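Local atomic coordinates of cobalt-precorrin-5B C(1)-methyltransferase (Archaeoglobus fulgidus, PDB entry 1SR8), a protein that probably methylates C-1 of cobalt-precorrin-5B with S-adenosyl-L-methionine to form cobalt-precorrin-6A, a step of anaerobic adenosylcobalamin biosynthesis. Residues S27-L32 / T187-P192; T33-L38 / C194-E199; A48-V53 / E64-S69. All coordinates share one frame; numbering follows the deposited sequence.

Contact 1 of 3, residues S27-L32 / T187-P192; sequences SGLYIL and TGFVEP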
loop_
_atom_site.group_PDB
_atom_site.type_symbol
_atom_site.label_atom_id
_atom_site.label_comp_id
_atom_site.label_asym_id
_atom_site.label_seq_id
_atom_site.Cartn_x
_atom_site.Cartn_y
_atom_site.Cartn_z
ATOM N N SER A 27 3.772 -10.327 9.740
ATOM C CA SER A 27 2.523 -10.328 8.983
ATOM C C SER A 27 2.356 -9.118 8.060
ATOM O O SER A 27 1.453 -9.083 7.224
ATOM C CB SER A 27 1.332 -10.390 9.948
ATOM O OG SER A 27 1.057 -9.122 10.532
ATOM N N GLY A 28 3.229 -8.131 8.213
ATOM C CA GLY A 28 3.138 -6.929 7.402
ATOM C C GLY A 28 2.023 -6.018 7.887
ATOM O O GLY A 28 1.914 -4.869 7.462
ATOM N N LEU A 29 1.197 -6.520 8.797
ATOM C CA LEU A 29 0.082 -5.732 9.304
ATOM C C LEU A 29 0.388 -4.885 10.547
ATOM O O LEU A 29 -0.429 -4.053 10.952
ATOM C CB LEU A 29 -1.124 -6.653 9.546
ATOM C CG LEU A 29 -1.731 -7.224 8.251
ATOM C CD1 LEU A 29 -2.638 -8.391 8.581
ATOM C CD2 LEU A 29 -2.497 -6.146 7.504
ATOM N N TYR A 30 1.563 -5.071 11.139
ATOM C CA TYR A 30 1.917 -4.286 12.312
ATOM C C TYR A 30 3.301 -3.660 12.273
ATOM O O TYR A 30 4.286 -4.304 11.892
ATOM C CB TYR A 30 1.815 -5.131 13.580
ATOM C CG TYR A 30 0.436 -5.664 13.854
ATOM C CD1 TYR A 30 -0.020 -6.817 13.221
ATOM C CD2 TYR A 30 -0.427 -4.999 14.722
ATOM C CE1 TYR A 30 -1.299 -7.294 13.441
ATOM C CE2 TYR A 30 -1.712 -5.466 14.949
ATOM C CZ TYR A 30 -2.143 -6.612 14.302
ATOM O OH TYR A 30 -3.431 -7.067 14.483
ATOM N N ILE A 31 3.347 -2.389 12.667
ATOM C CA ILE A 31 4.583 -1.628 12.777
ATOM C C ILE A 31 4.771 -1.443 14.285
ATOM O O ILE A 31 4.022 -0.716 14.941
ATOM C CB ILE A 31 4.493 -0.226 12.139
ATOM C CG1 ILE A 31 4.332 -0.332 10.625
ATOM C CG2 ILE A 31 5.750 0.559 12.468
ATOM C CD1 ILE A 31 4.279 1.013 9.930
ATOM N N LEU A 32 5.762 -2.122 14.833
ATOM C CA LEU A 32 6.042 -2.041 16.253
ATOM C C LEU A 32 6.588 -0.662 16.603
ATOM O O LEU A 32 7.409 -0.109 15.873
ATOM C CB LEU A 32 7.049 -3.131 16.616
ATOM C CG LEU A 32 7.730 -3.159 17.978
ATOM C CD1 LEU A 32 6.709 -3.342 19.087
ATOM C CD2 LEU A 32 8.727 -4.302 17.978
ATOM N N THR A 187 2.835 -2.122 -2.649
ATOM C CA THR A 187 3.259 -3.211 -1.765
ATOM C C THR A 187 2.108 -4.138 -1.401
ATOM O O THR A 187 2.320 -5.297 -1.078
ATOM C CB THR A 187 3.846 -2.680 -0.441
ATOM O OG1 THR A 187 2.831 -1.963 0.276
ATOM C CG2 THR A 187 4.998 -1.753 -0.702
ATOM N N GLY A 188 0.892 -3.606 -1.455
ATOM C CA GLY A 188 -0.291 -4.366 -1.096
ATOM C C GLY A 188 -0.806 -3.881 0.253
ATOM O O GLY A 188 -1.920 -4.198 0.660
ATOM N N PHE A 189 0.006 -3.088 0.945
ATOM C CA PHE A 189 -0.359 -2.583 2.266
ATOM C C PHE A 189 -0.481 -1.070 2.276
ATOM O O PHE A 189 0.112 -0.383 1.437
ATOM C CB PHE A 189 0.700 -2.995 3.298
ATOM C CG PHE A 189 0.844 -4.483 3.467
ATOM C CD1 PHE A 189 0.250 -5.134 4.541
ATOM C CD2 PHE A 189 1.576 -5.233 2.555
ATOM C CE1 PHE A 189 0.386 -6.515 4.706
ATOM C CE2 PHE A 189 1.720 -6.610 2.707
ATOM C CZ PHE A 189 1.124 -7.253 3.785
ATOM N N VAL A 190 -1.259 -0.559 3.230
ATOM C CA VAL A 190 -1.448 0.877 3.390
ATOM C C VAL A 190 -0.590 1.327 4.575
ATOM O O VAL A 190 -0.763 0.842 5.689
ATOM C CB VAL A 190 -2.934 1.223 3.664
ATOM C CG1 VAL A 190 -3.072 2.678 4.079
ATOM C CG2 VAL A 190 -3.759 0.979 2.421
ATOM N N GLU A 191 0.356 2.227 4.323
ATOM C CA GLU A 191 1.226 2.743 5.374
ATOM C C GLU A 191 0.360 3.666 6.241
ATOM O O GLU A 191 -0.243 4.612 5.724
ATOM C CB GLU A 191 2.389 3.523 4.748
ATOM C CG GLU A 191 3.461 3.957 5.739
ATOM C CD GLU A 191 4.327 2.807 6.249
ATOM O OE1 GLU A 191 3.974 1.628 6.033
ATOM O OE2 GLU A 191 5.368 3.085 6.883
ATOM N N PRO A 192 0.292 3.409 7.569
ATOM C CA PRO A 192 -0.506 4.194 8.526
ATOM C C PRO A 192 0.027 5.577 8.873
ATOM O O PRO A 192 0.407 5.851 10.016
ATOM C CB PRO A 192 -0.572 3.283 9.739
ATOM C CG PRO A 192 0.786 2.667 9.728
ATOM C CD PRO A 192 1.012 2.326 8.266
#
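Gly28, Leu29 and Ile31 meet Phe189, Glu191 and Pro192 across a small three-stranded antiparallel sheet, in which strands 30-33 and 189-190 are the two outer members. Strand 36-42 runs between them; no hydrogen bond passes directly between the two segments, and side chains bridge them, one resting on backbone. The Phe189 ring lies against the Gly28 peptide, its CD1 3.4 Å from Gly28 O in an oblique approach. Its CB already points toward 27-32, and with CG anti to the carbonyl carbon (chi1 -62°) the ring continues to that peptide. Leu29 reaches the ring edge close to its plane, with CD2 4.0 Å from Phe189 CE1. Gly28 leaves helix 21-26 with positive phi (77°), and a CB there would collide with Phe189 CZ. With an alanine at Phe189 the Gly28 peptide and Leu29 CD2 would lose the ring they rest on, and a gap would probably open between the segments. Arg40 of the middle strand links both flanks of the sheet, through a hydrogen bond from NH1 to Gly28 O and a salt bridge from NE to Glu191 OE1. Two ST turns shape the backbone: Leu29 N donates to Ser27 OG at 3.1 Å, and Phe189 N to Thr187 OG1 at 3.1 Å. Farther along, the Ile31 CD1 methyl ends against the Pro192 ring, 3.9 Å from CG. Glu191 bends at chi2 (72°) and brings its carboxylate across this same methyl, OE2 standing 3.8 Å from Ile31 CD1, while OE2 forms a salt bridge with Lys201.

Contact 2 of 3, residues T33-L38 / C194-E199; sequences TEDGYL and CKKLVE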
loop_
_atom_site.group_PDB
_atom_site.type_symbol
_atom_site.label_atom_id
_atom_site.label_comp_id
_atom_site.label_asym_id
_atom_site.label_seq_id
_atom_site.Cartn_x
_atom_site.Cartn_y
_atom_site.Cartn_z
ATOM N N THR A 33 6.103 -0.096 17.704
ATOM C CA THR A 33 6.577 1.206 18.158
ATOM C C THR A 33 7.198 1.072 19.546
ATOM O O THR A 33 7.224 -0.014 20.140
ATOM C CB THR A 33 5.450 2.261 18.238
ATOM O OG1 THR A 33 4.604 1.984 19.360
ATOM C CG2 THR A 33 4.624 2.251 16.967
ATOM N N GLU A 34 7.699 2.194 20.048
ATOM C CA GLU A 34 8.338 2.261 21.358
ATOM C C GLU A 34 7.383 1.741 22.440
ATOM O O GLU A 34 7.792 1.023 23.356
ATOM C CB GLU A 34 8.733 3.715 21.640
ATOM C CG GLU A 34 9.939 3.896 22.538
ATOM C CD GLU A 34 10.488 5.314 22.482
ATOM O OE1 GLU A 34 9.718 6.262 22.739
ATOM O OE2 GLU A 34 11.688 5.483 22.180
ATOM N N ASP A 35 6.107 2.094 22.311
ATOM C CA ASP A 35 5.093 1.673 23.272
ATOM C C ASP A 35 3.809 1.177 22.601
ATOM O O ASP A 35 2.766 1.829 22.679
ATOM C CB ASP A 35 4.768 2.836 24.228
ATOM C CG ASP A 35 4.251 4.073 23.502
ATOM O OD1 ASP A 35 4.065 5.117 24.163
ATOM O OD2 ASP A 35 4.026 4.003 22.272
ATOM N N GLY A 36 3.885 0.023 21.947
ATOM C CA GLY A 36 2.706 -0.519 21.291
ATOM C C GLY A 36 2.912 -0.872 19.834
ATOM O O GLY A 36 4.037 -1.130 19.409
ATOM N N TYR A 37 1.821 -0.875 19.072
ATOM C CA TYR A 37 1.850 -1.203 17.646
ATOM C C TYR A 37 1.037 -0.206 16.820
ATOM O O TYR A 37 0.125 0.442 17.332
ATOM C CB TYR A 37 1.250 -2.599 17.406
ATOM C CG TYR A 37 2.024 -3.757 18.004
ATOM C CD1 TYR A 37 3.117 -4.317 17.334
ATOM C CD2 TYR A 37 1.672 -4.290 19.251
ATOM C CE1 TYR A 37 3.847 -5.383 17.891
ATOM C CE2 TYR A 37 2.397 -5.358 19.820
ATOM C CZ TYR A 37 3.482 -5.898 19.136
ATOM O OH TYR A 37 4.203 -6.934 19.695
ATOM N N LEU A 38 1.395 -0.069 15.546
ATOM C CA LEU A 38 0.647 0.772 14.616
ATOM C C LEU A 38 0.126 -0.259 13.620
ATOM O O LEU A 38 0.847 -1.188 13.245
ATOM C CB LEU A 38 1.539 1.793 13.903
ATOM C CG LEU A 38 1.721 3.156 14.576
ATOM C CD1 LEU A 38 2.717 3.999 13.791
ATOM C CD2 LEU A 38 0.388 3.866 14.650
ATOM N N CYS A 194 0.498 9.012 10.154
ATOM C CA CYS A 194 0.035 9.844 11.263
ATOM C C CYS A 194 1.308 10.361 11.951
ATOM O O CYS A 194 2.417 10.014 11.543
ATOM C CB CYS A 194 -0.813 9.021 12.236
ATOM S SG CYS A 194 -0.058 7.483 12.817
ATOM N N LYS A 195 1.164 11.184 12.983
ATOM C CA LYS A 195 2.338 11.716 13.669
ATOM C C LYS A 195 3.119 10.610 14.355
ATOM O O LYS A 195 4.346 10.573 14.287
ATOM C CB LYS A 195 1.927 12.767 14.701
ATOM C CG LYS A 195 1.070 13.879 14.123
ATOM C CD LYS A 195 0.631 14.863 15.201
ATOM C CE LYS A 195 -0.735 15.454 14.872
ATOM N NZ LYS A 195 -1.791 14.390 14.835
ATOM N N LYS A 196 2.404 9.708 15.017
ATOM C CA LYS A 196 3.037 8.601 15.716
ATOM C C LYS A 196 3.959 7.815 14.782
ATOM O O LYS A 196 5.076 7.462 15.163
ATOM C CB LYS A 196 1.972 7.675 16.298
ATOM C CG LYS A 196 2.513 6.393 16.941
ATOM C CD LYS A 196 3.297 6.671 18.222
ATOM C CE LYS A 196 3.680 5.375 18.944
ATOM N NZ LYS A 196 4.373 5.662 20.244
ATOM N N LEU A 197 3.494 7.540 13.566
ATOM C CA LEU A 197 4.312 6.808 12.602
ATOM C C LEU A 197 5.541 7.616 12.206
ATOM O O LEU A 197 6.644 7.082 12.165
ATOM C CB LEU A 197 3.514 6.463 11.335
ATOM C CG LEU A 197 4.294 5.712 10.240
ATOM C CD1 LEU A 197 4.753 4.358 10.775
ATOM C CD2 LEU A 197 3.422 5.528 9.008
ATOM N N VAL A 198 5.351 8.900 11.906
ATOM C CA VAL A 198 6.475 9.744 11.509
ATOM C C VAL A 198 7.558 9.784 12.590
ATOM O O VAL A 198 8.744 9.742 12.269
ATOM C CB VAL A 198 6.028 11.195 11.183
ATOM C CG1 VAL A 198 7.238 12.057 10.874
ATOM C CG2 VAL A 198 5.098 11.201 9.983
ATOM N N GLU A 199 7.151 9.847 13.860
ATOM C CA GLU A 199 8.099 9.892 14.978
ATOM C C GLU A 199 8.754 8.546 15.200
ATOM O O GLU A 199 9.951 8.463 15.501
ATOM C CB GLU A 199 7.395 10.294 16.271
ATOM C CG GLU A 199 6.556 11.540 16.158
ATOM C CD GLU A 199 5.956 11.939 17.493
ATOM O OE1 GLU A 199 5.540 11.027 18.254
ATOM O OE2 GLU A 199 5.893 13.161 17.770
HETATM O O HOH W 1 7.513 4.906 18.990
#
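Leu38 and Leu197 mark the closest backbone approach, 7.3 Å between their CA atoms, where the strand leaving a hairpin passes the first turn of helix 195-204. Strands 30-33 and 36-42 are joined by the turn around Glu34 and Asp35, across which Thr33 N bonds to Gly36 O. Leu38 points at the helix: CD1 presses on the backbone at 3.4 Å from Leu197 CA, tighter than usual for two carbons, whereas CD2 lies 4.1 Å from Cys194 SG. That sulfur also caps the helix, accepting a weak hydrogen bond from Leu197 N. Lys196 CG lies against both leucine methyls, 4.0 Å from Leu38 CD1 and from Leu38 CD2. The lysine chain leaves with CG anti to the backbone N (chi1 174°), bends at chi2 (68°) and then runs extended, a course that carries the ammonium group to the hairpin turn. There NZ forms a salt bridge with Asp35, 2.6 Å from OD2, coming from the syn side of the carboxylate and tilted 27° out of its plane. Thr33 flanks the lysine chain, with OG1 3.5 Å from Lys196 CE. A water held by Glu34 N at 2.9 Å is only weakly bonded to Lys196 NZ, and Glu34 itself pairs with Lys203. Lys196 therefore works in two ways, its methylene chain shielding buried Leu38 while its charge probably helps tie the exposed hairpin turn to the start of the helix.

Contact 3 of 3, residues A48-V53 / E64-S69; sequences ASAAAV and EKVKVS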
loop_
_atom_site.group_PDB
_atom_site.type_symbol
_atom_site.label_atom_id
_atom_site.label_comp_id
_atom_site.label_asym_id
_atom_site.label_seq_id
_atom_site.Cartn_x
_atom_site.Cartn_y
_atom_site.Cartn_z
ATOM N N ALA A 48 -9.413 -5.737 -3.582
ATOM C CA ALA A 48 -9.991 -6.258 -4.814
ATOM C C ALA A 48 -9.610 -7.734 -4.968
ATOM O O ALA A 48 -10.438 -8.572 -5.356
ATOM C CB ALA A 48 -9.489 -5.448 -6.008
ATOM N N SER A 49 -8.353 -8.053 -4.656
ATOM C CA SER A 49 -7.872 -9.424 -4.759
ATOM C C SER A 49 -8.656 -10.330 -3.827
ATOM O O SER A 49 -9.055 -11.435 -4.210
ATOM C CB SER A 49 -6.385 -9.499 -4.404
ATOM O OG SER A 49 -5.600 -8.848 -5.382
ATOM N N ALA A 50 -8.872 -9.859 -2.603
ATOM C CA ALA A 50 -9.607 -10.638 -1.616
ATOM C C ALA A 50 -11.018 -10.922 -2.111
ATOM O O ALA A 50 -11.500 -12.051 -1.997
ATOM C CB ALA A 50 -9.647 -9.901 -0.281
ATOM N N ALA A 51 -11.674 -9.906 -2.669
ATOM C CA ALA A 51 -13.037 -10.070 -3.185
ATOM C C ALA A 51 -13.073 -11.134 -4.274
ATOM O O ALA A 51 -13.918 -12.025 -4.257
ATOM C CB ALA A 51 -13.566 -8.743 -3.732
ATOM N N ALA A 52 -12.143 -11.045 -5.218
ATOM C CA ALA A 52 -12.077 -12.008 -6.314
ATOM C C ALA A 52 -11.847 -13.425 -5.810
ATOM O O ALA A 52 -12.546 -14.356 -6.210
ATOM C CB ALA A 52 -10.970 -11.620 -7.277
ATOM N N VAL A 53 -10.858 -13.591 -4.939
ATOM C CA VAL A 53 -10.554 -14.904 -4.389
ATOM C C VAL A 53 -11.733 -15.478 -3.598
ATOM O O VAL A 53 -12.038 -16.665 -3.709
ATOM C CB VAL A 53 -9.313 -14.840 -3.486
ATOM C CG1 VAL A 53 -9.103 -16.162 -2.794
ATOM C CG2 VAL A 53 -8.091 -14.485 -4.319
ATOM N N GLU A 64 -15.353 -16.889 4.856
ATOM C CA GLU A 64 -15.412 -15.785 5.797
ATOM C C GLU A 64 -14.075 -15.079 5.821
ATOM O O GLU A 64 -13.967 -13.965 6.318
ATOM C CB GLU A 64 -15.737 -16.297 7.193
ATOM C CG GLU A 64 -17.129 -16.884 7.321
ATOM C CD GLU A 64 -17.367 -17.501 8.684
ATOM O OE1 GLU A 64 -16.791 -18.582 8.968
ATOM O OE2 GLU A 64 -18.123 -16.891 9.470
ATOM N N LYS A 65 -13.059 -15.751 5.290
ATOM C CA LYS A 65 -11.697 -15.220 5.212
ATOM C C LYS A 65 -10.975 -15.889 4.054
ATOM O O LYS A 65 -11.242 -17.045 3.721
ATOM C CB LYS A 65 -10.911 -15.515 6.491
ATOM C CG LYS A 65 -11.443 -14.839 7.735
ATOM C CD LYS A 65 -10.738 -15.365 8.995
ATOM C CE LYS A 65 -11.355 -14.788 10.288
ATOM N NZ LYS A 65 -10.754 -15.367 11.530
ATOM N N VAL A 66 -10.068 -15.158 3.427
ATOM C CA VAL A 66 -9.284 -15.716 2.334
ATOM C C VAL A 66 -7.866 -15.212 2.517
ATOM O O VAL A 66 -7.625 -14.238 3.230
ATOM C CB VAL A 66 -9.786 -15.258 0.936
ATOM C CG1 VAL A 66 -11.251 -15.616 0.756
ATOM C CG2 VAL A 66 -9.569 -13.767 0.765
ATOM N N LYS A 67 -6.923 -15.891 1.889
ATOM C CA LYS A 67 -5.544 -15.472 1.974
ATOM C C LYS A 67 -5.155 -15.003 0.580
ATOM O O LYS A 67 -5.413 -15.692 -0.406
ATOM C CB LYS A 67 -4.673 -16.644 2.415
ATOM C CG LYS A 67 -3.205 -16.299 2.611
ATOM C CD LYS A 67 -2.464 -17.416 3.341
ATOM C CE LYS A 67 -2.972 -17.569 4.787
ATOM N NZ LYS A 67 -4.430 -17.942 4.897
ATOM N N VAL A 68 -4.568 -13.818 0.488
ATOM C CA VAL A 68 -4.147 -13.308 -0.807
ATOM C C VAL A 68 -2.671 -12.932 -0.796
ATOM O O VAL A 68 -2.128 -12.517 0.236
ATOM C CB VAL A 68 -4.978 -12.075 -1.228
ATOM C CG1 VAL A 68 -6.404 -12.486 -1.519
ATOM C CG2 VAL A 68 -4.953 -11.037 -0.134
ATOM N N SER A 69 -2.017 -13.108 -1.940
ATOM C CA SER A 69 -0.614 -12.752 -2.052
ATOM C C SER A 69 -0.580 -11.248 -2.308
ATOM O O SER A 69 -1.577 -10.665 -2.739
ATOM C CB SER A 69 0.040 -13.521 -3.203
ATOM O OG SER A 69 -0.641 -13.315 -4.431
#
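Val53 straddles Val66 and Val68, presenting one methyl to each of these strand residues. Against Val66 the side chains slide past each other in opposite directions, Val53 CG1 resting 3.9 Å from Val66 CB. Against Val68 they meet at a slant, methyl to methyl, with Val53 CG2 3.8 Å from Val68 CG1. Val53 CG1 stands anti to the backbone N (chi1 173°), an arrangement that sends the two branches to different partners. One turn earlier on the helix, Ala50 rests over the pair, its CA and CB against their methyls. Val68 CG1 lies 3.7 Å from Ala50 CA, on the backbone itself, and Val66 CG2 comes 4.0 Å from Ala50 CB and also touches Ala50 O. Ser49 adds its CB, 4.2 Å from Val68 CG1, and directs its hydroxyl back along the helix to Gly45 O. Segment 48-53 of helix 44-57 thus packs on the face of strand 63-68 that carries Val66 and Val68, at an outermost strand of the six-stranded mixed sheet; the local axes approach to 8.2 Å at an angle of 121°. Lys67, between the two valines, points away from the helix and has a long, weak ion pair with Glu77. Asn142 of helix 133-149 packs beside Ser49 and Val68 and bonds to Ser69 N. No hydrogen bond crosses directly between the two segments, whose own contact is van der Waals packing of small aliphatic groups, and the small side chain of Ala50 probably allows the valine methyls to reach the helix backbone.

In the fold
Contacts 1 and 2 adjoin, their centres 12 Å apart, and share the three-stranded sheet: strand 30-33 turns into 36-42, and strand 189-190 leads on to helix 195-204. Ile31 O and Leu38 N, 2.8 Å apart, probably form a hydrogen bond between them, and Ile31 CD1 packs 3.5 Å from Leu197 CD1. Along the chain their segments alternate. Contact 3 belongs to the six-stranded sheet. Its centre lies 17 Å from that of contact 1, with nearest atoms about 7 Å apart, and 28 Å from that of contact 2. Strand 36-42 nevertheless leads directly into helix 44-57, connecting the two sheets.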